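PDB 5Z6P: B-agarase from Agarivorans gilvus, which is an agarase of glycoside hydrolase family 50 and probably cleaves beta-galactosidic linkages in agarose chains. Local coordinates for residues A[451-463]-A[473-487]. Residues are numbered along the deposited sequence; the frame is centred on the assembly and turned at random.
Sequences ANGWIIGEFDQVS and PDPFDPRFRQRAAAT
Gln461 and Pro473 face each other as an antiparallel non-hydrogen-bonded pair, and the chain leading from strand 449-453 to this short ladder runs along the first turns of helix 478-495. Strand 449-453 pairs in parallel with strand 501-506, so the segments belong to a beta-alpha-beta crossover, consistent with the barrel domain expected of the family. Next to the ladder, Asp474 N bonds to Asp460 O (2.9 Å), and Asp474 OD1 closes an Asx turn onto Phe476 N while also meeting Thr538.

Asp477 caps the helix: its OD1 takes Arg479 N, leaving OD2 to grip two further donors. Asp460 N reaches the anti lone pair of Asp477 OD2 almost straight (2.9 Å); Arg479 NE comes in on the syn side. Arg479 NH1 extends the network to Asp460 OD1 (3.0 Å), the carboxylate lying at the guanidinium edge with the planes nearly perpendicular. This shared arginine probably offsets the repulsion between the two aspartates. The backbone at Phe459 CA lies over one guanidinium face.

The Phe459 ring sits between Gly457 O on one face and Phe480 on the other, where Phe480 presents its edge in a T-shaped pair (centroids 5.7 Å apart). Arg483 CG touches the ring edge, and Pro473 CB packs against CE1. Ile455 reaches the helix with both branches: CG2, anti to its backbone N, meets Phe480 CE1, while CD1 rests on Ala484 CB (3.7 Å).

Toward the strand end, a water accepts from Ile456 N and donates to Thr487 OG1. Arg483, its chain folded back at chi2 and chi3 (-51° and -50°), directs NE to Ile456 O at 2.7 Å, NE lying in the carbonyl plane and the oxygen close to the guanidinium plane.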
loop_
_atom_site.group_PDB
_atom_site.type_symbol
_atom_site.label_atom_id
_atom_site.label_comp_id
_atom_site.label_asym_id
_atom_site.label_seq_id
_atom_site.Cartn_x
_atom_site.Cartn_y
_atom_site.Cartn_z
ATOM N N ALA A 451 8.344 -16.621 2.735
ATOM C CA ALA A 451 9.090 -16.201 3.925
ATOM C C ALA A 451 9.609 -14.770 3.745
ATOM O O ALA A 451 9.689 -14.273 2.623
ATOM C CB ALA A 451 10.252 -17.151 4.200
ATOM N N ASN A 452 9.947 -14.119 4.851
ATOM C CA ASN A 452 10.421 -12.742 4.826
ATOM C C ASN A 452 11.459 -12.485 5.912
ATOM O O ASN A 452 11.434 -13.117 6.967
ATOM C CB ASN A 452 9.270 -11.778 5.015
ATOM C CG ASN A 452 8.817 -11.706 6.459
ATOM O OD1 ASN A 452 8.012 -12.521 6.906
ATOM N ND2 ASN A 452 9.362 -10.756 7.205
ATOM N N GLY A 453 12.348 -11.540 5.647
ATOM C CA GLY A 453 13.280 -11.070 6.637
ATOM C C GLY A 453 13.536 -9.598 6.412
ATOM O O GLY A 453 13.362 -9.099 5.309
ATOM N N TRP A 454 13.937 -8.911 7.471
ATOM C CA TRP A 454 14.370 -7.512 7.419
ATOM C C TRP A 454 15.847 -7.421 7.739
ATOM O O TRP A 454 16.293 -8.036 8.696
ATOM C CB TRP A 454 13.635 -6.649 8.439
ATOM C CG TRP A 454 12.144 -6.652 8.363
ATOM C CD1 TRP A 454 11.287 -7.441 9.069
ATOM C CD2 TRP A 454 11.342 -5.793 7.561
ATOM N NE1 TRP A 454 9.982 -7.127 8.748
ATOM C CE2 TRP A 454 9.992 -6.121 7.819
ATOM C CE3 TRP A 454 11.628 -4.765 6.662
ATOM C CZ2 TRP A 454 8.937 -5.463 7.196
ATOM C CZ3 TRP A 454 10.572 -4.116 6.039
ATOM C CH2 TRP A 454 9.245 -4.469 6.311
ATOM N N ILE A 455 16.592 -6.613 7.005
ATOM C CA ILE A 455 17.984 -6.398 7.364
ATOM C C ILE A 455 18.130 -5.092 8.135
ATOM O O ILE A 455 17.942 -4.026 7.590
ATOM C CB ILE A 455 18.913 -6.385 6.126
ATOM C CG1 ILE A 455 18.723 -7.676 5.315
ATOM C CG2 ILE A 455 20.368 -6.237 6.575
ATOM C CD1 ILE A 455 19.529 -7.709 4.040
ATOM N N ILE A 456 18.454 -5.203 9.414
ATOM C CA ILE A 456 18.558 -4.053 10.295
ATOM C C ILE A 456 19.810 -4.163 11.148
ATOM O O ILE A 456 20.528 -5.149 11.080
ATOM C CB ILE A 456 17.346 -3.933 11.231
ATOM C CG1 ILE A 456 17.239 -5.193 12.090
ATOM C CG2 ILE A 456 16.058 -3.693 10.439
ATOM C CD1 ILE A 456 16.140 -5.137 13.151
ATOM N N GLY A 457 20.042 -3.148 11.970
ATOM C CA GLY A 457 21.214 -3.111 12.819
ATOM C C GLY A 457 22.134 -1.972 12.425
ATOM O O GLY A 457 21.739 -1.066 11.699
ATOM N N GLU A 458 23.371 -2.031 12.901
ATOM C CA GLU A 458 24.306 -0.943 12.745
ATOM C C GLU A 458 25.094 -1.082 11.452
ATOM O O GLU A 458 25.825 -2.051 11.280
ATOM C CB GLU A 458 25.276 -0.914 13.935
ATOM C CG GLU A 458 25.560 0.446 14.489
ATOM C CD GLU A 458 24.472 0.885 15.432
ATOM O OE1 GLU A 458 23.646 0.027 15.803
ATOM O OE2 GLU A 458 24.434 2.081 15.797
ATOM N N PHE A 459 24.963 -0.104 10.567
ATOM C CA PHE A 459 25.830 -0.006 9.400
ATOM C C PHE A 459 25.716 1.375 8.777
ATOM O O PHE A 459 24.751 2.100 9.036
ATOM C CB PHE A 459 25.512 -1.102 8.363
ATOM C CG PHE A 459 24.047 -1.399 8.195
ATOM C CD1 PHE A 459 23.196 -0.473 7.655
ATOM C CD2 PHE A 459 23.541 -2.629 8.558
ATOM C CE1 PHE A 459 21.861 -0.754 7.498
ATOM C CE2 PHE A 459 22.211 -2.909 8.405
ATOM C CZ PHE A 459 21.372 -1.975 7.872
ATOM N N ASP A 460 26.698 1.728 7.946
ATOM C CA ASP A 460 26.634 2.970 7.187
ATOM C C ASP A 460 25.355 3.009 6.352
ATOM O O ASP A 460 24.799 1.975 5.995
ATOM C CB ASP A 460 27.867 3.136 6.285
ATOM C CG ASP A 460 29.184 3.200 7.085
ATOM O OD1 ASP A 460 29.135 3.547 8.276
ATOM O OD2 ASP A 460 30.261 2.896 6.532
ATOM N N GLN A 461 24.892 4.215 6.058
ATOM C CA GLN A 461 23.656 4.406 5.320
ATOM C C GLN A 461 23.821 5.456 4.243
ATOM O O GLN A 461 24.722 6.292 4.313
ATOM C CB GLN A 461 22.523 4.826 6.259
ATOM C CG GLN A 461 22.022 3.719 7.146
ATOM C CD GLN A 461 20.982 4.217 8.112
ATOM O OE1 GLN A 461 21.160 5.258 8.732
ATOM N NE2 GLN A 461 19.889 3.489 8.234
ATOM N N VAL A 462 22.929 5.414 3.262
ATOM C CA VAL A 462 22.824 6.489 2.299
ATOM C C VAL A 462 21.397 6.995 2.310
ATOM O O VAL A 462 20.493 6.287 2.743
ATOM C CB VAL A 462 23.207 6.047 0.878
ATOM C CG1 VAL A 462 24.665 5.655 0.814
ATOM C CG2 VAL A 462 22.370 4.895 0.497
ATOM N N SER A 463 21.204 8.213 1.820
ATOM C CA SER A 463 19.896 8.858 1.836
ATOM C C SER A 463 19.663 9.746 0.626
ATOM O O SER A 463 20.510 9.838 -0.267
ATOM C CB SER A 463 19.750 9.692 3.109
ATOM O OG SER A 463 18.508 10.358 3.150
ATOM N N PRO A 473 20.554 1.029 3.336
ATOM C CA PRO A 473 21.878 0.610 3.797
ATOM C C PRO A 473 22.981 0.935 2.780
ATOM O O PRO A 473 22.699 1.045 1.594
ATOM C CB PRO A 473 21.720 -0.898 3.982
ATOM C CG PRO A 473 20.563 -1.272 3.124
ATOM C CD PRO A 473 19.633 -0.105 3.158
ATOM N N ASP A 474 24.206 1.128 3.266
ATOM C CA ASP A 474 25.384 1.215 2.397
ATOM C C ASP A 474 25.938 -0.192 2.252
ATOM O O ASP A 474 26.562 -0.682 3.163
ATOM C CB ASP A 474 26.433 2.165 3.003
ATOM C CG ASP A 474 27.570 2.485 2.042
ATOM O OD1 ASP A 474 27.909 1.640 1.206
ATOM O OD2 ASP A 474 28.126 3.596 2.139
ATOM N N PRO A 475 25.687 -0.850 1.108
ATOM C CA PRO A 475 26.089 -2.245 0.923
ATOM C C PRO A 475 27.594 -2.429 0.786
ATOM O O PRO A 475 28.015 -3.559 0.719
ATOM C CB PRO A 475 25.384 -2.647 -0.386
ATOM C CG PRO A 475 25.248 -1.418 -1.131
ATOM C CD PRO A 475 25.093 -0.290 -0.115
ATOM N N PHE A 476 28.376 -1.354 0.748
ATOM C CA PHE A 476 29.828 -1.488 0.711
ATOM C C PHE A 476 30.437 -1.413 2.109
ATOM O O PHE A 476 31.641 -1.514 2.276
ATOM C CB PHE A 476 30.441 -0.437 -0.205
ATOM C CG PHE A 476 30.049 -0.606 -1.657
ATOM C CD1 PHE A 476 30.694 -1.542 -2.455
ATOM C CD2 PHE A 476 29.031 0.155 -2.207
ATOM C CE1 PHE A 476 30.336 -1.709 -3.794
ATOM C CE2 PHE A 476 28.665 0.000 -3.546
ATOM C CZ PHE A 476 29.316 -0.940 -4.336
ATOM N N ASP A 477 29.590 -1.262 3.117
ATOM C CA ASP A 477 30.045 -1.415 4.493
ATOM C C ASP A 477 30.009 -2.898 4.838
ATOM O O ASP A 477 28.954 -3.530 4.781
ATOM C CB ASP A 477 29.173 -0.596 5.452
ATOM C CG ASP A 477 29.544 -0.780 6.938
ATOM O OD1 ASP A 477 30.355 -1.655 7.322
ATOM O OD2 ASP A 477 28.983 -0.015 7.737
ATOM N N PRO A 478 31.165 -3.452 5.214
ATOM C CA PRO A 478 31.255 -4.849 5.650
ATOM C C PRO A 478 30.156 -5.238 6.658
ATOM O O PRO A 478 29.694 -6.374 6.632
ATOM C CB PRO A 478 32.638 -4.916 6.284
ATOM C CG PRO A 478 33.425 -3.885 5.516
ATOM C CD PRO A 478 32.471 -2.771 5.257
ATOM N N ARG A 479 29.747 -4.300 7.509
ATOM C CA ARG A 479 28.720 -4.573 8.499
ATOM C C ARG A 479 27.373 -4.942 7.846
ATOM O O ARG A 479 26.657 -5.759 8.372
ATOM C CB ARG A 479 28.542 -3.383 9.447
ATOM C CG ARG A 479 29.664 -3.255 10.484
ATOM C CD ARG A 479 29.388 -2.070 11.398
ATOM N NE ARG A 479 29.484 -0.822 10.656
ATOM C CZ ARG A 479 29.245 0.376 11.175
ATOM N NH1 ARG A 479 29.363 1.456 10.424
ATOM N NH2 ARG A 479 28.889 0.494 12.447
ATOM N N PHE A 480 27.047 -4.351 6.704
ATOM C CA PHE A 480 25.781 -4.673 6.046
ATOM C C PHE A 480 25.694 -6.170 5.742
ATOM O O PHE A 480 24.685 -6.811 6.028
ATOM C CB PHE A 480 25.579 -3.883 4.750
ATOM C CG PHE A 480 24.386 -4.346 3.956
ATOM C CD1 PHE A 480 23.101 -4.150 4.452
ATOM C CD2 PHE A 480 24.541 -5.023 2.745
ATOM C CE1 PHE A 480 22.008 -4.588 3.754
ATOM C CE2 PHE A 480 23.449 -5.481 2.051
ATOM C CZ PHE A 480 22.177 -5.250 2.542
ATOM N N ARG A 481 26.778 -6.714 5.191
ATOM C CA ARG A 481 26.851 -8.127 4.843
ATOM C C ARG A 481 26.624 -9.002 6.079
ATOM O O ARG A 481 25.875 -9.967 6.029
ATOM C CB ARG A 481 28.201 -8.478 4.182
ATOM C CG ARG A 481 28.232 -9.908 3.673
ATOM C CD ARG A 481 29.578 -10.313 3.051
ATOM N NE ARG A 481 29.786 -9.768 1.720
ATOM C CZ ARG A 481 29.281 -10.283 0.603
ATOM N NH1 ARG A 481 28.517 -11.369 0.646
ATOM N NH2 ARG A 481 29.557 -9.724 -0.565
ATOM N N GLN A 482 27.250 -8.635 7.196
ATOM C CA GLN A 482 27.047 -9.367 8.441
ATOM C C GLN A 482 25.590 -9.323 8.904
ATOM O O GLN A 482 25.090 -10.303 9.428
ATOM C CB GLN A 482 27.951 -8.832 9.558
ATOM C CG GLN A 482 29.410 -9.047 9.301
ATOM C CD GLN A 482 29.695 -10.478 8.942
ATOM O OE1 GLN A 482 29.480 -11.370 9.741
ATOM N NE2 GLN A 482 30.139 -10.707 7.714
ATOM N N ARG A 483 24.926 -8.187 8.731
ATOM C CA ARG A 483 23.528 -8.078 9.139
ATOM C C ARG A 483 22.636 -8.881 8.176
ATOM O O ARG A 483 21.658 -9.492 8.600
ATOM C CB ARG A 483 23.081 -6.613 9.214
ATOM C CG ARG A 483 23.796 -5.769 10.292
ATOM C CD ARG A 483 23.759 -6.426 11.659
ATOM N NE ARG A 483 22.403 -6.832 12.003
ATOM C CZ ARG A 483 22.113 -7.836 12.816
ATOM N NH1 ARG A 483 23.084 -8.537 13.378
ATOM N NH2 ARG A 483 20.848 -8.145 13.057
ATOM N N ALA A 484 22.986 -8.888 6.893
ATOM C CA ALA A 484 22.248 -9.696 5.919
ATOM C C ALA A 484 22.351 -11.168 6.300
ATOM O O ALA A 484 21.362 -11.879 6.250
ATOM C CB ALA A 484 22.758 -9.471 4.493
ATOM N N ALA A 485 23.545 -11.606 6.705
ATOM C CA ALA A 485 23.750 -12.978 7.152
ATOM C C ALA A 485 22.870 -13.343 8.341
ATOM O O ALA A 485 22.301 -14.424 8.376
ATOM C CB ALA A 485 25.211 -13.212 7.512
ATOM N N ALA A 486 22.806 -12.438 9.322
ATOM C CA ALA A 486 21.973 -12.602 10.506
ATOM C C ALA A 486 20.504 -12.775 10.128
ATOM O O ALA A 486 19.806 -13.612 10.669
ATOM C CB ALA A 486 22.136 -11.412 11.428
ATOM N N THR A 487 20.053 -11.956 9.202
ATOM C CA THR A 487 18.683 -12.031 8.702
ATOM C C THR A 487 18.441 -13.402 8.083
ATOM O O THR A 487 17.450 -14.064 8.384
ATOM C CB THR A 487 18.407 -10.932 7.667
ATOM O OG1 THR A 487 18.600 -9.657 8.276
ATOM C CG2 THR A 487 16.963 -11.033 7.104
HETATM O O HOH W 1 19.169 -7.857 10.347
HETATM O O HOH W 2 27.553 5.572 3.789
#